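Local coordinates for protein hydrazine synthase subunit gamma (Candidatus Kuenenia stuttgartiensis, PDB 5C2V) that forms, with the alpha and beta subunits, the hydrazine synthase complex and carries out its first half-reaction, the three-electron reduction of nitric oxide to hydroxylamine, at residues C66-E69 with R70-T74. Numbering follows the deposited sequence.
Sequences CHYE and RGQTT. With HEC (heme c), chain V.
The carbonyl oxygen of C66 is gripped twice by T74. The backbone N of T74 donates to C66 O at 2.8 Å, through a bent N-H, while OG1 of T74 donates to the same C66 O at 2.6 Å, in the carbonyl plane and on a lone pair. The threonine hydroxyl sits between its own backbone N and carbonyl carbon (chi1 54°), which turns it back onto this oxygen. The chain between them makes a tight loop, bringing T73 back beside H67, with 3.8 Å between H67 CA and T73 CA. At its start lies the end of the CXXCH heme-attachment motif of cytochromes c: SG of C66 is bonded covalently to heme CAC. NE2 of H67 binds the heme FE at 2.0 Å, with a water as a further iron ligand. Heme 1, held here, appears to be the active-site heme. Away from the heme, CD of R70 lies at the edge of the Y68 ring, in its plane; the ring and guanidinium planes are 84° apart, with Y68 CZ above one face of the guanidinium, displaced toward its rim. Farther out, ND1 of H67 is hydrogen-bonded to K92 O, which would fix the ring's rotation about its bond to the iron. The beta subunit closes the outer side: its R193 and R145 form salt bridges with E69, and its W98 makes a cation-pi contact with R70.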
ATOM      1  N   CYS C  66      -2.248 -26.055  38.792  1.00 55.81           N
ATOM      2  CA  CYS C  66      -2.780 -25.318  39.939  1.00 52.67           C
ATOM      3  C   CYS C  66      -2.568 -26.064  41.262  1.00 49.42           C
ATOM      4  O   CYS C  66      -1.939 -25.547  42.186  1.00 47.82           O
ATOM      5  CB  CYS C  66      -4.268 -25.021  39.738  1.00 54.49           C
ATOM      6  SG  CYS C  66      -4.604 -23.574  38.696  1.00 53.10           S
ATOM      7  N   HIS C  67      -3.132 -27.269  41.342  1.00 49.65           N
ATOM      8  CA  HIS C  67      -3.108 -28.107  42.544  1.00 55.26           C
ATOM      9  C   HIS C  67      -1.796 -28.859  42.647  1.00 47.58           C
ATOM     10  O   HIS C  67      -1.608 -29.727  43.492  1.00 76.91           O
ATOM     11  CB  HIS C  67      -4.291 -29.069  42.537  1.00 52.91           C
ATOM     12  CG  HIS C  67      -5.610 -28.373  42.496  1.00 48.92           C
ATOM     13  ND1 HIS C  67      -6.108 -27.644  43.553  1.00 39.33           N
ATOM     14  CD2 HIS C  67      -6.528 -28.255  41.500  1.00 45.22           C
ATOM     15  CE1 HIS C  67      -7.278 -27.126  43.225  1.00 51.64           C
ATOM     16  NE2 HIS C  67      -7.550 -27.485  41.980  1.00 48.86           N
ATOM     17  N   TYR C  68      -0.914 -28.503  41.730  1.00 65.86           N
ATOM     18  CA  TYR C  68       0.411 -29.066  41.524  1.00 65.02           C
ATOM     19  C   TYR C  68       0.358 -30.590  41.215  1.00 52.01           C
ATOM     20  O   TYR C  68      -0.721 -31.091  40.924  1.00 69.97           O
ATOM     21  CB  TYR C  68       1.234 -28.709  42.777  1.00 65.95           C
ATOM     22  CG  TYR C  68       2.608 -29.254  42.813  1.00 66.25           C
ATOM     23  CD1 TYR C  68       3.634 -28.699  42.017  1.00 89.39           C
ATOM     24  CD2 TYR C  68       2.901 -30.328  43.624  1.00 78.57           C
ATOM     25  CE1 TYR C  68       4.898 -29.229  42.058  1.00 75.35           C
ATOM     26  CE2 TYR C  68       4.137 -30.848  43.648  1.00 97.25           C
ATOM     27  CZ  TYR C  68       5.137 -30.327  42.901  1.00 75.04           C
ATOM     28  OH  TYR C  68       6.412 -30.847  42.936  1.00104.45           O
ATOM     29  N   GLU C  69       1.461 -31.341  41.285  1.00 54.95           N
ATOM     30  CA  GLU C  69       1.382 -32.762  40.896  1.00 49.41           C
ATOM     31  C   GLU C  69       1.587 -33.807  42.007  1.00 48.99           C
ATOM     32  O   GLU C  69       1.408 -35.003  41.772  1.00 42.65           O
ATOM     33  CB  GLU C  69       2.348 -33.057  39.742  1.00 42.92           C
ATOM     34  CG  GLU C  69       3.782 -33.279  40.133  1.00 52.67           C
ATOM     35  CD  GLU C  69       4.624 -32.052  39.923  1.00 53.77           C
ATOM     36  OE1 GLU C  69       5.854 -32.141  40.111  1.00 52.89           O
ATOM     37  OE2 GLU C  69       4.057 -31.001  39.558  1.00 66.91           O
ATOM     38  N   ARG C  70       1.961 -33.351  43.198  1.00 49.76           N
ATOM     39  CA  ARG C  70       2.032 -34.192  44.385  1.00 69.78           C
ATOM     40  C   ARG C  70       0.635 -34.142  44.991  1.00 67.94           C
ATOM     41  O   ARG C  70       0.360 -34.693  46.060  1.00 76.84           O
ATOM     42  CB  ARG C  70       3.106 -33.691  45.361  1.00 77.99           C
ATOM     43  CG  ARG C  70       4.537 -33.806  44.836  1.00 83.00           C
ATOM     44  CD  ARG C  70       5.476 -32.958  45.690  1.00 76.83           C
ATOM     45  NE  ARG C  70       6.806 -32.828  45.082  1.00 68.59           N
ATOM     46  CZ  ARG C  70       7.745 -31.998  45.522  1.00 65.46           C
ATOM     47  NH1 ARG C  70       7.498 -31.207  46.558  1.00 63.44           N
ATOM     48  NH2 ARG C  70       8.924 -31.955  44.933  1.00 56.94           N
ATOM     49  N   GLY C  71      -0.238 -33.448  44.265  1.00 62.04           N
ATOM     50  CA  GLY C  71      -1.615 -33.232  44.649  1.00 46.69           C
ATOM     51  C   GLY C  71      -1.737 -32.407  45.911  1.00 61.12           C
ATOM     52  O   GLY C  71      -2.370 -32.846  46.867  1.00 47.68           O
ATOM     53  N   GLN C  72      -1.117 -31.230  45.940  1.00 54.41           N
ATOM     54  CA  GLN C  72      -1.258 -30.361  47.102  1.00 69.20           C
ATOM     55  C   GLN C  72      -1.836 -29.000  46.726  1.00 49.64           C
ATOM     56  O   GLN C  72      -3.045 -28.790  46.829  1.00 56.56           O
ATOM     57  CB  GLN C  72       0.103 -30.181  47.779  1.00 57.45           C
ATOM     58  CG  GLN C  72       0.860 -31.481  47.993  1.00 54.46           C
ATOM     59  CD  GLN C  72       2.227 -31.262  48.603  1.00 67.54           C
ATOM     60  OE1 GLN C  72       3.227 -31.153  47.893  1.00 79.82           O
ATOM     61  NE2 GLN C  72       2.279 -31.189  49.928  1.00 53.91           N
ATOM     62  N   THR C  73      -0.971 -28.115  46.229  1.00 65.15           N
ATOM     63  CA  THR C  73      -1.353 -26.804  45.697  1.00 63.86           C
ATOM     64  C   THR C  73      -0.109 -26.016  45.290  1.00 46.08           C
ATOM     65  O   THR C  73       0.987 -26.284  45.783  1.00 52.47           O
ATOM     66  CB  THR C  73      -2.157 -25.964  46.720  1.00 40.08           C
ATOM     67  OG1 THR C  73      -2.558 -24.725  46.121  1.00 48.65           O
ATOM     68  CG2 THR C  73      -1.327 -25.685  47.966  1.00 34.58           C
ATOM     69  N   THR C  74      -0.280 -25.047  44.395  1.00 44.34           N
ATOM     70  CA  THR C  74       0.809 -24.139  44.036  1.00 51.07           C
ATOM     71  C   THR C  74       0.750 -22.814  44.793  1.00 51.48           C
ATOM     72  O   THR C  74       1.688 -22.019  44.740  1.00 53.01           O
ATOM     73  CB  THR C  74       0.820 -23.846  42.526  1.00 31.63           C
ATOM     74  OG1 THR C  74      -0.472 -23.380  42.117  1.00 45.25           O
ATOM     75  CG2 THR C  74       1.174 -25.101  41.745  1.00 36.79           C
TER
HETATM   76 FE   HEC V 404      -9.311 -26.792  41.331  1.00 42.81          FE
HETATM   77  CHA HEC V 404     -10.794 -25.899  44.300  1.00 53.24           C
HETATM   78  CHB HEC V 404      -9.992 -30.069  41.987  1.00 64.68           C
HETATM   79  CHC HEC V 404      -8.052 -27.674  38.242  1.00 42.51           C
HETATM   80  CHD HEC V 404      -7.934 -23.676  40.977  1.00 51.73           C
HETATM   81  NA  HEC V 404     -10.264 -27.797  42.856  1.00 52.30           N
HETATM   82  C1A HEC V 404     -10.737 -27.249  44.030  1.00 42.87           C
HETATM   83  C2A HEC V 404     -11.144 -28.337  44.907  1.00 60.25           C
HETATM   84  C3A HEC V 404     -10.921 -29.489  44.255  1.00 61.53           C
HETATM   85  C4A HEC V 404     -10.363 -29.168  42.958  1.00 49.49           C
HETATM   86  CMA HEC V 404     -11.193 -30.927  44.753  1.00 40.06           C
HETATM   87  CAA HEC V 404     -11.743 -28.166  46.326  1.00 48.03           C
HETATM   88  CBA HEC V 404     -10.852 -28.792  47.397  1.00 55.47           C
HETATM   89  CGA HEC V 404     -11.487 -28.643  48.755  1.00 66.94           C
HETATM   90  O1A HEC V 404     -12.542 -27.966  48.858  1.00 61.61           O
HETATM   91  O2A HEC V 404     -10.935 -29.203  49.739  1.00 61.50           O
HETATM   92  NB  HEC V 404      -8.950 -28.572  40.342  1.00 36.01           N
HETATM   93  C1B HEC V 404      -9.555 -29.756  40.717  1.00 42.37           C
HETATM   94  C2B HEC V 404      -9.656 -30.601  39.546  1.00 43.32           C
HETATM   95  C3B HEC V 404      -9.114 -29.946  38.511  1.00 51.96           C
HETATM   96  C4B HEC V 404      -8.663 -28.655  38.991  1.00 54.55           C
HETATM   97  CMB HEC V 404     -10.267 -32.020  39.531  1.00 39.50           C
HETATM   98  CAB HEC V 404      -8.988 -30.440  37.051  1.00 28.74           C
HETATM   99  CBB HEC V 404     -10.371 -30.501  36.368  1.00 51.61           C
HETATM  100  NC  HEC V 404      -8.179 -25.855  39.881  1.00 53.14           N
HETATM  101  C1C HEC V 404      -7.801 -26.387  38.665  1.00 39.04           C
HETATM  102  C2C HEC V 404      -7.227 -25.322  37.867  1.00 41.89           C
HETATM  103  C3C HEC V 404      -7.069 -24.261  38.670  1.00 41.76           C
HETATM  104  C4C HEC V 404      -7.747 -24.545  39.923  1.00 41.12           C
HETATM  105  CMC HEC V 404      -6.517 -25.548  36.512  1.00 42.42           C
HETATM  106  CAC HEC V 404      -6.423 -22.908  38.288  1.00 43.48           C
HETATM  107  CBC HEC V 404      -7.293 -22.176  37.242  1.00 30.91           C
HETATM  108  ND  HEC V 404      -9.301 -25.071  42.503  1.00 26.76           N
HETATM  109  C1D HEC V 404      -8.787 -23.856  42.048  1.00 45.14           C
HETATM  110  C2D HEC V 404      -9.300 -22.797  42.888  1.00 43.45           C
HETATM  111  C3D HEC V 404     -10.191 -23.491  43.927  1.00 34.66           C
HETATM  112  C4D HEC V 404     -10.133 -24.901  43.610  1.00 50.09           C
HETATM  113  CMD HEC V 404      -9.009 -21.286  42.766  1.00 44.54           C
HETATM  114  CAD HEC V 404     -10.992 -22.825  45.063  1.00 44.86           C
HETATM  115  CBD HEC V 404     -12.304 -22.301  44.488  1.00 50.34           C
HETATM  116  CGD HEC V 404     -13.117 -21.662  45.581  1.00 61.98           C
HETATM  117  O1D HEC V 404     -14.242 -21.176  45.292  1.00 55.51           O
HETATM  118  O2D HEC V 404     -12.639 -21.640  46.742  1.00 52.96           O
HETATM  119  O   HOH W   1     -11.179 -26.167  40.612  1.00 37.07           O